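Local coordinates for putidaredoxin reductase (Pseudomonas putida, PDB 1Q1R), which probably uses its bound FAD to pass electrons from NADH to putidaredoxin, the redox partner of cytochrome P450cam, at residues A[21-25]-A[26-30]; A[309-312]-A[313-317]; A[381-384]-A[385-389]. One frame throughout, in Å; residues are numbered along the deposited sequence.

Interactions 1 and 2 lie side by side, their centres about 9 Å apart, where the end of helix 14-25 packs on the end of helix 302-316: L23 meets A313, and W28 reaches the backbone of L316. Interaction 3 belongs to the C-terminal region and touches neither, its centre about 26 Å from that of interaction 2. All three are partly buried and local in sequence. In 21-30 a helix end is closed by backbone bonds and an arginine that grips the loop beyond. Residues 309-316 continue a regular helix with mostly apolar side-chain contacts, C317 following as loop, whereas 381-389 mix polar and aromatic side chains on a helix laid over an antiparallel sheet.

Interaction 1: residues A[21-25]-A[26-30]; sequences FGLRA and SGWEG
The indole of W28 overlaps L23, whose CG lies 3.9 Å above the plane of one face, toward the rim; the two side chains run next to each other and point the same way. With chi1 at -178°, CG of W28 points away from the backbone N and the indole is carried alongside L23; CB of W28 rests against L23 O. R24 reaches the loop by another path. Its chain bends at both chi2 and chi3, which brings NH1 between two carbonyls: it donates to G30 O at 2.7 Å and to W28 O at 2.9 Å. G30 O receives it in the carbonyl plane, whereas at W28 O the donor stands well above that plane. NH2 adds a weak bond to G30 O, NE bonds to Q73 O and NH2 to N74 O, so bonds from several sides fix how the guanidinium is turned. S26 is the first residue to leave the helix; its N bonds to G22 O at 2.9 Å. G27 then takes a left-handed conformation (phi 98°), and W28 N returns to L23 O at 3.1 Å. This i to i+5 bond and the positive-phi glycine recall a Schellman motif, although R24 O and G27 N stay 3.9 Å apart. The turn joins helix 14-25 to strand 31-35 after strand 6-10, as in the beta-alpha-beta unit of a Rossmann-type FAD-binding fold.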
# COMPACT_ATOMS: atom_id res chain seq x y z
N PHE A 21 14.39 10.18 9.40
CA PHE A 21 15.18 11.13 8.63
C PHE A 21 14.50 12.48 8.48
O PHE A 21 15.18 13.51 8.39
CB PHE A 21 15.52 10.55 7.25
CG PHE A 21 16.59 9.49 7.29
CD1 PHE A 21 16.25 8.16 7.53
CD2 PHE A 21 17.93 9.83 7.15
CE1 PHE A 21 17.24 7.19 7.63
CE2 PHE A 21 18.92 8.86 7.25
CZ PHE A 21 18.58 7.54 7.49
N GLY A 22 13.18 12.49 8.45
CA GLY A 22 12.46 13.75 8.33
C GLY A 22 12.71 14.57 9.57
O GLY A 22 12.95 15.78 9.51
N LEU A 23 12.67 13.89 10.71
CA LEU A 23 12.90 14.50 12.01
C LEU A 23 14.26 15.20 12.03
O LEU A 23 14.36 16.38 12.36
CB LEU A 23 12.85 13.42 13.09
CG LEU A 23 11.95 13.59 14.30
CD1 LEU A 23 10.65 14.28 13.92
CD2 LEU A 23 11.67 12.22 14.89
N ARG A 24 15.30 14.46 11.67
CA ARG A 24 16.65 15.01 11.66
C ARG A 24 16.84 16.07 10.58
O ARG A 24 17.80 16.84 10.61
CB ARG A 24 17.68 13.89 11.47
CG ARG A 24 19.10 14.31 11.78
CD ARG A 24 19.25 14.58 13.27
NE ARG A 24 19.39 13.35 14.05
CZ ARG A 24 19.28 13.29 15.37
NH1 ARG A 24 19.02 14.38 16.07
NH2 ARG A 24 19.45 12.13 15.99
N ALA A 25 15.92 16.10 9.62
CA ALA A 25 16.00 17.07 8.53
C ALA A 25 15.31 18.37 8.91
O ALA A 25 15.65 19.44 8.40
CB ALA A 25 15.36 16.49 7.27
N SER A 26 14.33 18.28 9.81
CA SER A 26 13.59 19.45 10.25
C SER A 26 14.21 20.14 11.46
O SER A 26 13.60 21.02 12.07
CB SER A 26 12.14 19.06 10.57
OG SER A 26 11.47 18.64 9.39
N GLY A 27 15.42 19.72 11.83
CA GLY A 27 16.11 20.35 12.95
C GLY A 27 16.04 19.66 14.30
O GLY A 27 16.32 20.29 15.32
N TRP A 28 15.67 18.39 14.32
CA TRP A 28 15.60 17.66 15.58
C TRP A 28 17.02 17.39 16.09
O TRP A 28 17.87 16.90 15.35
CB TRP A 28 14.83 16.35 15.38
CG TRP A 28 14.65 15.53 16.62
CD1 TRP A 28 15.49 14.56 17.09
CD2 TRP A 28 13.56 15.60 17.54
NE1 TRP A 28 14.98 14.02 18.25
CE2 TRP A 28 13.79 14.64 18.55
CE3 TRP A 28 12.40 16.39 17.61
CZ2 TRP A 28 12.91 14.44 19.62
CZ3 TRP A 28 11.52 16.19 18.67
CH2 TRP A 28 11.79 15.22 19.66
N GLU A 29 17.26 17.73 17.35
CA GLU A 29 18.58 17.57 17.97
C GLU A 29 18.67 16.39 18.93
O GLU A 29 19.76 15.91 19.24
CB GLU A 29 18.98 18.84 18.72
CG GLU A 29 19.25 20.05 17.83
CD GLU A 29 20.58 19.96 17.11
OE1 GLU A 29 20.78 19.00 16.33
OE2 GLU A 29 21.44 20.84 17.34
N GLY A 30 17.52 15.93 19.41
CA GLY A 30 17.50 14.82 20.34
C GLY A 30 17.92 13.50 19.71
O GLY A 30 18.38 13.46 18.57

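Interaction 2: residues A[309-312]-A[313-317]; sequences ARKI and AAILC
K311 O accepts the amide of I315 at 3.0 Å, and one residue on, I312 O accepts L316 N at 3.0 Å, both bonds being almost straight (174° and 173°). They belong to the i to i+4 pattern of an alpha-helix, here the end of helix 302-316, which in the glutathione reductase fold of this enzyme packs beside helix 14-25 of the Rossmann-type unit. A313 N and A314 N bond in the same manner to A309 O and R310 O. Beyond the backbone, the polar end of K311 turns to E270 O, and its stretched chain passes I315, the CG of K311 lying 4.1 Å from CD1 of I315. On the neighbouring side I312 and L316 run alongside each other. CG2 of I312, anti to the backbone N and beside the carbonyl carbon, meets CD1 of L316 at 3.8 Å. The same two residues also press on M280 of strand 279-281, and L316 reaches L23 of helix 14-25, on which the small A313 sits as well. With an alanine in place of L316, the branch that fills the corner between I312, M280 and L23 is gone, and CG2 of I312 is likely to lose one of its apolar neighbours, and M280 and L23 a packing partner. C317 N bonds back to A314 O. The carbonyl of I312 is also covered by side-chain carbon, with CG of L316 standing 3.4 Å from I312 O.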
# COMPACT_ATOMS: atom_id res chain seq x y z
N ALA A 309 4.38 10.83 7.41
CA ALA A 309 5.69 10.87 8.05
C ALA A 309 6.25 12.30 8.08
O ALA A 309 6.89 12.71 9.05
CB ALA A 309 6.66 9.94 7.33
N ARG A 310 6.01 13.05 7.01
CA ARG A 310 6.49 14.42 6.95
C ARG A 310 5.72 15.32 7.91
O ARG A 310 6.28 16.26 8.48
CB ARG A 310 6.41 14.93 5.50
CG ARG A 310 7.56 14.39 4.66
CD ARG A 310 7.28 14.35 3.17
NE ARG A 310 8.39 13.71 2.47
CZ ARG A 310 8.38 13.38 1.18
NH1 ARG A 310 7.31 13.63 0.43
NH2 ARG A 310 9.45 12.80 0.64
N LYS A 311 4.44 15.03 8.09
CA LYS A 311 3.60 15.81 8.99
C LYS A 311 4.06 15.62 10.43
O LYS A 311 4.14 16.59 11.20
CB LYS A 311 2.14 15.38 8.84
CG LYS A 311 1.15 16.20 9.66
CD LYS A 311 -0.28 15.76 9.39
CE LYS A 311 -1.28 16.57 10.20
NZ LYS A 311 -2.69 16.17 9.92
N ILE A 312 4.38 14.38 10.79
CA ILE A 312 4.85 14.08 12.14
C ILE A 312 6.17 14.80 12.42
O ILE A 312 6.34 15.41 13.47
CB ILE A 312 5.07 12.56 12.33
CG1 ILE A 312 3.72 11.85 12.44
CG2 ILE A 312 5.94 12.30 13.56
CD1 ILE A 312 3.82 10.36 12.72
N ALA A 313 7.09 14.73 11.47
CA ALA A 313 8.39 15.37 11.61
C ALA A 313 8.21 16.87 11.83
O ALA A 313 8.91 17.48 12.65
CB ALA A 313 9.23 15.13 10.37
N ALA A 314 7.28 17.46 11.09
CA ALA A 314 7.00 18.88 11.20
C ALA A 314 6.51 19.24 12.60
O ALA A 314 7.07 20.11 13.26
CB ALA A 314 5.96 19.29 10.16
N ILE A 315 5.46 18.55 13.04
CA ILE A 315 4.87 18.80 14.35
C ILE A 315 5.86 18.64 15.51
O ILE A 315 5.93 19.50 16.39
CB ILE A 315 3.67 17.87 14.59
CG1 ILE A 315 2.58 18.16 13.55
CG2 ILE A 315 3.13 18.05 16.00
CD1 ILE A 315 1.41 17.20 13.58
N LEU A 316 6.62 17.55 15.51
CA LEU A 316 7.59 17.30 16.57
C LEU A 316 8.74 18.30 16.56
O LEU A 316 9.50 18.39 17.52
CB LEU A 316 8.16 15.89 16.46
CG LEU A 316 7.20 14.71 16.65
CD1 LEU A 316 7.98 13.41 16.54
CD2 LEU A 316 6.51 14.81 18.01
N CYS A 317 8.86 19.05 15.47
CA CYS A 317 9.93 20.03 15.36
C CYS A 317 9.40 21.46 15.46
O CYS A 317 10.10 22.41 15.12
CB CYS A 317 10.69 19.85 14.04
SG CYS A 317 11.74 18.37 13.99

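Interaction 3: residues A[381-384]-A[385-389]; sequences VEFN and QSKQI
S386 holds E382 O with two donors: its hydroxyl OG gives a short bond of 2.6 Å and its backbone N one of 2.8 Å. The two approach from opposite faces of the carbonyl plane. OG swings back to the preceding turn because it sits beside its own backbone N, anti to the carbonyl carbon (chi1 -66°), so the buried hydroxyl is satisfied by the helix itself. One step along, the chain of K387 passes F383 at a slant, its CE 3.3 Å from CE2 of F383, with CZ a little farther off; NZ ends 4.0 Å from CE2. The main-chain link beneath is K387 N to F383 O. On another side of the helix the extended chain of Q385 runs obliquely past V381, bringing its amide beside CG1: CG of Q385 rests 3.1 Å from V381 O, its CD is 3.7 Å from CG1 of V381, and OE1 comes up to CA of E382. These contacts lie along helix 380-391 of the reductase C-terminal domain, which packs against an antiparallel sheet whose strands 336-342 and 370-377 take up F383, S386 and I389. S386 touches V374 and V341 there, and F383 meets T376, K339 and V341. A further partner is helix 408-421, where L408, K409 and I412 meet Q385. E382 is set in place from its carboxylate, OE2 pairing with R353 while OE1 takes R379 and the hydroxyl of S362; the two arginines would probably stabilise its negative charge. Farther out, W328 meets both members of the F383 and K387 pair, its ring inclined at about 65° to that of F383 and forming a cation-pi contact with the lysine.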
# COMPACT_ATOMS: atom_id res chain seq x y z
N VAL A 381 -0.34 13.74 -17.19
CA VAL A 381 -0.76 15.13 -17.10
C VAL A 381 -2.17 15.24 -16.54
O VAL A 381 -2.41 16.03 -15.62
CB VAL A 381 -0.70 15.83 -18.48
CG1 VAL A 381 -1.17 17.28 -18.34
CG2 VAL A 381 0.72 15.78 -19.02
N GLU A 382 -3.10 14.46 -17.07
CA GLU A 382 -4.46 14.51 -16.55
C GLU A 382 -4.48 14.04 -15.10
O GLU A 382 -5.36 14.41 -14.33
CB GLU A 382 -5.41 13.67 -17.41
CG GLU A 382 -5.45 14.11 -18.88
CD GLU A 382 -6.70 13.66 -19.62
OE1 GLU A 382 -7.24 12.58 -19.32
OE2 GLU A 382 -7.14 14.40 -20.54
N PHE A 383 -3.50 13.22 -14.72
CA PHE A 383 -3.43 12.76 -13.34
C PHE A 383 -3.07 13.95 -12.45
O PHE A 383 -3.74 14.24 -11.46
CB PHE A 383 -2.36 11.67 -13.18
CG PHE A 383 -2.14 11.26 -11.75
CD1 PHE A 383 -3.14 10.60 -11.04
CD2 PHE A 383 -0.95 11.58 -11.10
CE1 PHE A 383 -2.96 10.27 -9.70
CE2 PHE A 383 -0.76 11.26 -9.76
CZ PHE A 383 -1.77 10.60 -9.06
N ASN A 384 -2.00 14.65 -12.81
CA ASN A 384 -1.58 15.82 -12.04
C ASN A 384 -2.70 16.86 -11.99
O ASN A 384 -2.97 17.45 -10.95
CB ASN A 384 -0.32 16.43 -12.65
CG ASN A 384 0.94 15.68 -12.25
OD1 ASN A 384 1.99 15.81 -12.89
ND2 ASN A 384 0.85 14.90 -11.17
N GLN A 385 -3.36 17.07 -13.12
CA GLN A 385 -4.45 18.03 -13.17
C GLN A 385 -5.62 17.58 -12.29
O GLN A 385 -6.28 18.40 -11.66
CB GLN A 385 -4.93 18.23 -14.61
CG GLN A 385 -3.85 18.79 -15.53
CD GLN A 385 -4.28 18.85 -16.98
OE1 GLN A 385 -4.74 17.86 -17.54
NE2 GLN A 385 -4.11 20.02 -17.60
N SER A 386 -5.85 16.27 -12.25
CA SER A 386 -6.94 15.72 -11.44
C SER A 386 -6.69 15.88 -9.95
O SER A 386 -7.64 16.02 -9.17
CB SER A 386 -7.17 14.25 -11.78
OG SER A 386 -7.64 14.10 -13.12
N LYS A 387 -5.43 15.86 -9.53
CA LYS A 387 -5.09 16.03 -8.12
C LYS A 387 -5.62 17.39 -7.67
O LYS A 387 -6.19 17.53 -6.59
CB LYS A 387 -3.58 16.02 -7.90
CG LYS A 387 -2.91 14.67 -7.93
CD LYS A 387 -1.44 14.86 -7.60
CE LYS A 387 -0.71 13.56 -7.37
NZ LYS A 387 0.73 13.81 -7.06
N GLN A 388 -5.40 18.39 -8.51
CA GLN A 388 -5.83 19.75 -8.24
C GLN A 388 -7.35 19.82 -8.10
O GLN A 388 -7.87 20.48 -7.20
CB GLN A 388 -5.35 20.66 -9.37
CG GLN A 388 -5.67 22.13 -9.19
CD GLN A 388 -5.20 22.97 -10.37
OE1 GLN A 388 -5.31 24.20 -10.35
NE2 GLN A 388 -4.68 22.31 -11.40
N ILE A 389 -8.06 19.14 -8.99
CA ILE A 389 -9.52 19.13 -8.97
C ILE A 389 -10.06 18.56 -7.65
O ILE A 389 -11.00 19.10 -7.06
CB ILE A 389 -10.09 18.30 -10.15
CG1 ILE A 389 -9.79 19.00 -11.47
CG2 ILE A 389 -11.60 18.10 -9.99
CD1 ILE A 389 -10.02 18.14 -12.70